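Local coordinates for short chain dehydrogenase (Salmonella typhi, PDB 3G1T), which probably catalyses NAD(P)(H)-dependent oxidation or reduction of an alcohol or carbonyl substrate, as other short-chain dehydrogenases with a Rossmann fold do, at residues 31-34 with 35-39; 129-132 with 133-137. All coordinates share one frame; numbering follows the deposited sequence.

Contact 1 (31-34 with 35-39)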
loop_
_atom_site.group_PDB
_atom_site.type_symbol
_atom_site.label_atom_id
_atom_site.label_comp_id
_atom_site.label_asym_id
_atom_site.label_seq_id
_atom_site.Cartn_x
_atom_site.Cartn_y
_atom_site.Cartn_z
ATOM N N ALA A 31 11.525 19.477 -13.377
ATOM C CA ALA A 31 11.599 20.914 -12.966
ATOM C C ALA A 31 12.172 21.817 -14.111
ATOM O O ALA A 31 11.605 22.854 -14.510
ATOM C CB ALA A 31 12.355 21.067 -11.686
ATOM N N LEU A 32 13.325 21.423 -14.660
ATOM C CA LEU A 32 13.878 22.087 -15.846
ATOM C C LEU A 32 12.943 22.177 -17.026
ATOM O O LEU A 32 12.811 23.265 -17.619
ATOM C CB LEU A 32 15.110 21.315 -16.328
ATOM C CG LEU A 32 16.321 21.519 -15.410
ATOM C CD1 LEU A 32 17.382 20.534 -15.980
ATOM C CD2 LEU A 32 16.880 22.940 -15.416
ATOM N N THR A 33 12.339 21.031 -17.403
ATOM C CA THR A 33 11.448 20.920 -18.554
ATOM C C THR A 33 10.174 21.752 -18.313
ATOM O O THR A 33 9.734 22.516 -19.182
ATOM C CB THR A 33 10.992 19.450 -18.816
ATOM O OG1 THR A 33 12.101 18.565 -18.914
ATOM C CG2 THR A 33 10.271 19.358 -20.126
ATOM N N TYR A 34 9.586 21.609 -17.147
ATOM C CA TYR A 34 8.385 22.486 -16.845
ATOM C C TYR A 34 8.687 23.988 -16.929
ATOM O O TYR A 34 7.909 24.728 -17.540
ATOM C CB TYR A 34 7.749 22.114 -15.506
ATOM C CG TYR A 34 7.152 20.745 -15.412
ATOM C CD1 TYR A 34 6.758 20.038 -16.556
ATOM C CD2 TYR A 34 6.941 20.180 -14.155
ATOM C CE1 TYR A 34 6.183 18.747 -16.448
ATOM C CE2 TYR A 34 6.360 18.915 -14.004
ATOM C CZ TYR A 34 5.963 18.218 -15.122
ATOM O OH TYR A 34 5.327 17.002 -14.930
ATOM N N ALA A 35 9.833 24.424 -16.372
ATOM C CA ALA A 35 10.292 25.833 -16.506
ATOM C C ALA A 35 10.489 26.216 -17.994
ATOM O O ALA A 35 10.075 27.310 -18.435
ATOM C CB ALA A 35 11.524 26.055 -15.663
ATOM N N ARG A 36 11.082 25.321 -18.789
ATOM C CA ARG A 36 11.256 25.581 -20.219
ATOM C C ARG A 36 9.967 25.712 -21.036
ATOM O O ARG A 36 9.949 26.442 -22.067
ATOM C CB ARG A 36 12.168 24.529 -20.826
ATOM C CG ARG A 36 13.643 24.656 -20.384
ATOM C CD ARG A 36 14.437 23.342 -20.651
ATOM N NE ARG A 36 15.820 23.455 -20.137
ATOM C CZ ARG A 36 16.603 22.419 -19.804
ATOM N NH1 ARG A 36 16.135 21.187 -19.890
ATOM N NH2 ARG A 36 17.843 22.628 -19.334
ATOM N N TYR A 37 8.885 25.075 -20.566
ATOM C CA TYR A 37 7.554 25.262 -21.174
ATOM C C TYR A 37 6.750 26.327 -20.440
ATOM O O TYR A 37 5.538 26.297 -20.536
ATOM C CB TYR A 37 6.752 23.932 -21.268
ATOM C CG TYR A 37 7.269 23.083 -22.423
ATOM C CD1 TYR A 37 6.613 23.062 -23.641
ATOM C CD2 TYR A 37 8.489 22.395 -22.306
ATOM C CE1 TYR A 37 7.105 22.313 -24.748
ATOM C CE2 TYR A 37 9.013 21.642 -23.385
ATOM C CZ TYR A 37 8.316 21.616 -24.606
ATOM O OH TYR A 37 8.816 20.861 -25.672
ATOM N N GLY A 38 7.380 27.266 -19.746
ATOM C CA GLY A 38 6.682 28.474 -19.172
ATOM C C GLY A 38 6.145 28.376 -17.779
ATOM O O GLY A 38 5.701 29.403 -17.209
ATOM N N ALA A 39 6.323 27.199 -17.132
ATOM C CA ALA A 39 5.892 27.065 -15.704
ATOM C C ALA A 39 6.591 27.907 -14.693
ATOM O O ALA A 39 7.777 28.225 -14.860
ATOM C CB ALA A 39 5.947 25.607 -15.245
#

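Contact 2 (129-132 with 133-137)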
loop_
_atom_site.group_PDB
_atom_site.type_symbol
_atom_site.label_atom_id
_atom_site.label_comp_id
_atom_site.label_asym_id
_atom_site.label_seq_id
_atom_site.Cartn_x
_atom_site.Cartn_y
_atom_site.Cartn_z
ATOM N N ALA A 129 4.164 10.031 4.084
ATOM C CA ALA A 129 4.557 11.413 3.913
ATOM C C ALA A 129 4.069 12.003 2.591
ATOM O O ALA A 129 3.776 13.171 2.496
ATOM C CB ALA A 129 6.061 11.489 3.960
ATOM N N THR A 130 3.975 11.178 1.547
ATOM C CA THR A 130 3.493 11.639 0.279
ATOM C C THR A 130 1.989 11.974 0.467
ATOM O O THR A 130 1.514 12.983 -0.019
ATOM C CB THR A 130 3.752 10.545 -0.798
ATOM O OG1 THR A 130 5.172 10.394 -0.980
ATOM C CG2 THR A 130 3.120 10.911 -2.099
ATOM N N PHE A 131 1.272 11.146 1.221
ATOM C CA PHE A 131 -0.101 11.498 1.621
ATOM C C PHE A 131 -0.201 12.793 2.420
ATOM O O PHE A 131 -0.991 13.664 2.099
ATOM C CB PHE A 131 -0.766 10.326 2.449
ATOM C CG PHE A 131 -1.862 10.802 3.400
ATOM C CD1 PHE A 131 -3.050 11.310 2.881
ATOM C CD2 PHE A 131 -1.664 10.758 4.796
ATOM C CE1 PHE A 131 -4.058 11.762 3.748
ATOM C CE2 PHE A 131 -2.717 11.204 5.726
ATOM C CZ PHE A 131 -3.924 11.727 5.122
ATOM N N MET A 132 0.583 12.915 3.478
ATOM C CA MET A 132 0.544 14.109 4.332
ATOM C C MET A 132 0.794 15.409 3.546
ATOM O O MET A 132 0.078 16.423 3.739
ATOM C CB MET A 132 1.546 13.979 5.443
ATOM C CG MET A 132 1.010 13.079 6.654
ATOM S SD MET A 132 1.994 13.038 8.193
ATOM C CE MET A 132 3.492 12.255 7.587
ATOM N N LEU A 133 1.873 15.400 2.742
ATOM C CA LEU A 133 2.162 16.522 1.813
ATOM C C LEU A 133 1.012 16.813 0.845
ATOM O O LEU A 133 0.563 17.974 0.724
ATOM C CB LEU A 133 3.453 16.242 1.016
ATOM C CG LEU A 133 3.915 17.412 0.120
ATOM C CD1 LEU A 133 4.051 18.763 0.958
ATOM C CD2 LEU A 133 5.262 16.908 -0.533
ATOM N N THR A 134 0.462 15.767 0.230
ATOM C CA THR A 134 -0.712 15.933 -0.639
ATOM C C THR A 134 -1.887 16.617 0.072
ATOM O O THR A 134 -2.440 17.585 -0.442
ATOM C CB THR A 134 -1.221 14.590 -1.221
ATOM O OG1 THR A 134 -0.169 13.959 -1.980
ATOM C CG2 THR A 134 -2.490 14.853 -2.203
ATOM N N GLN A 135 -2.205 16.125 1.257
ATOM C CA GLN A 135 -3.374 16.654 1.974
ATOM C C GLN A 135 -3.204 18.120 2.253
ATOM O O GLN A 135 -4.187 18.914 2.177
ATOM C CB GLN A 135 -3.591 15.851 3.216
ATOM C CG GLN A 135 -4.567 16.479 4.215
ATOM C CD GLN A 135 -4.733 15.595 5.422
ATOM O OE1 GLN A 135 -3.887 15.571 6.320
ATOM N NE2 GLN A 135 -5.843 14.841 5.445
ATOM N N ALA A 136 -1.977 18.517 2.624
ATOM C CA ALA A 136 -1.726 19.925 2.958
ATOM C C ALA A 136 -1.843 20.895 1.772
ATOM O O ALA A 136 -2.034 22.105 2.020
ATOM C CB ALA A 136 -0.363 20.055 3.542
ATOM N N LEU A 137 -1.604 20.379 0.541
ATOM C CA LEU A 137 -1.657 21.100 -0.733
ATOM C C LEU A 137 -2.980 21.014 -1.489
ATOM O O LEU A 137 -3.158 21.721 -2.487
ATOM C CB LEU A 137 -0.520 20.582 -1.651
ATOM C CG LEU A 137 0.855 20.707 -0.941
ATOM C CD1 LEU A 137 1.871 20.034 -1.862
ATOM C CD2 LEU A 137 1.192 22.186 -0.834
HETATM O O HOH W 1 -1.235 16.792 6.161
#

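Contact 1 (31-34 with 35-39)
Ala31 O receives Ala35 N at 3.0 Å, with an N-H...O angle of 166°, in the last full turn of helix 25-36; the chain then leaves that helix through a Schellman motif. This is the helix of the first beta-alpha-beta unit of the Rossmann fold, running between strands 16-19 and 40-45, and Ala31 packs against Val41 and Leu43 of the second strand. Leu32 contributes through both backbone and side chain. Its carbonyl accepts Arg36 N, while its side chain runs alongside that of Arg36, and Leu32 CB sits over one face of the guanidinium, 3.7 Å from Arg36 NH1 and displaced toward the rim. The extended CG-to-NE run of Arg36 carries its charged end back over Leu32, and Arg36 NE forms a salt bridge with Glu61. Thr33 O takes Tyr37 N at 3.0 Å and also lies in the plane of the Tyr37 ring, 3.4 Å from Tyr37 CD2 at its edge. Thr33 CG2 packs beside that ring, whereas Thr33 OG1 is hydrogen-bonded to Glu29 O one turn earlier. The Tyr34 ring lies back along the helix toward its start (chi1 -64°), and Tyr34 OH is hydrogen-bonded to Tyr227 O. Tyr34 O closes the motif by accepting Ala39 N at 3.0 Å, and Gly38 N bonds back to Ala35 O, the second bond of the motif. Gly38 sits at the C-prime position with phi 91°, a backbone shape in which a side chain would collide with the carbonyl oxygen of Tyr37. Beyond it, Ala39 CB folds back to 3.9 Å from Tyr34 CB.

Contact 2 (129-132 with 133-137)
Ala129, Thr130, Phe131 and Met132 each offer a carbonyl to the amide four residues on, and the helix runs without a break from 129-132 into the residues that follow. The bond from Leu133 N to Ala129 O is nearly straight, at 170°, and that from Ala136 N to Met132 O is more bent. Thr130 O is gripped twice: Thr134 N approaches at 3.0 Å and Thr134 OG1 at 2.8 Å, from opposite faces of the carbonyl plane. Chi1 of Thr134 is -59°, which sets OG1 beside its own backbone N and hence within range of the preceding turn. The same hydroxyl oxygen is hydrogen-bonded to His100 NE2, while Thr130 OG1 bonds Val125 O. On another side of the helix Phe131 and Gln135 run alongside each other. Phe131 CZ lies 3.7 Å from Gln135 NE2, an oblique approach with ring and amide planes 62° apart. Gln135 OE1 is joined to Met132 O by a water that donates to both, at 2.9 Å from Gln135 OE1 and 2.8 Å from Met132 O. Gln135 NE2 is hydrogen-bonded to Met111 O and Gln114 O of the second subunit; Phe131 stacks on Trp119 of that subunit, and Met132 packs on Pro116 there. Thr130 and Thr134 thus touch strand 147-152, while Phe131, Met132 and Gln135 meet the partner chain. This is consistent with the long interface helix through which many short-chain dehydrogenases of the Rossmann fold pair into dimers.

How the contacts relate
Both contacts are local, within helices of the same Rossmann fold, yet they hold different elements: their centres are 23 Å apart and their nearest atoms about 13 Å. Contact 1 is partly buried and lies at the end of helix 25-36, where regular hydrogen bonding gives way to a turn leading into strand 40-45; the second subunit does not touch it. Contact 2 is wholly buried, lies within helix 116-142 and is partly covered by the second subunit. Their polar chemistry differs too: contact 1 adds to its hydroxyl bonds a salt bridge to a glutamate of its own chain, while contact 2 relies on a threonine hydroxyl, a bridging water and an intersubunit glutamine amide.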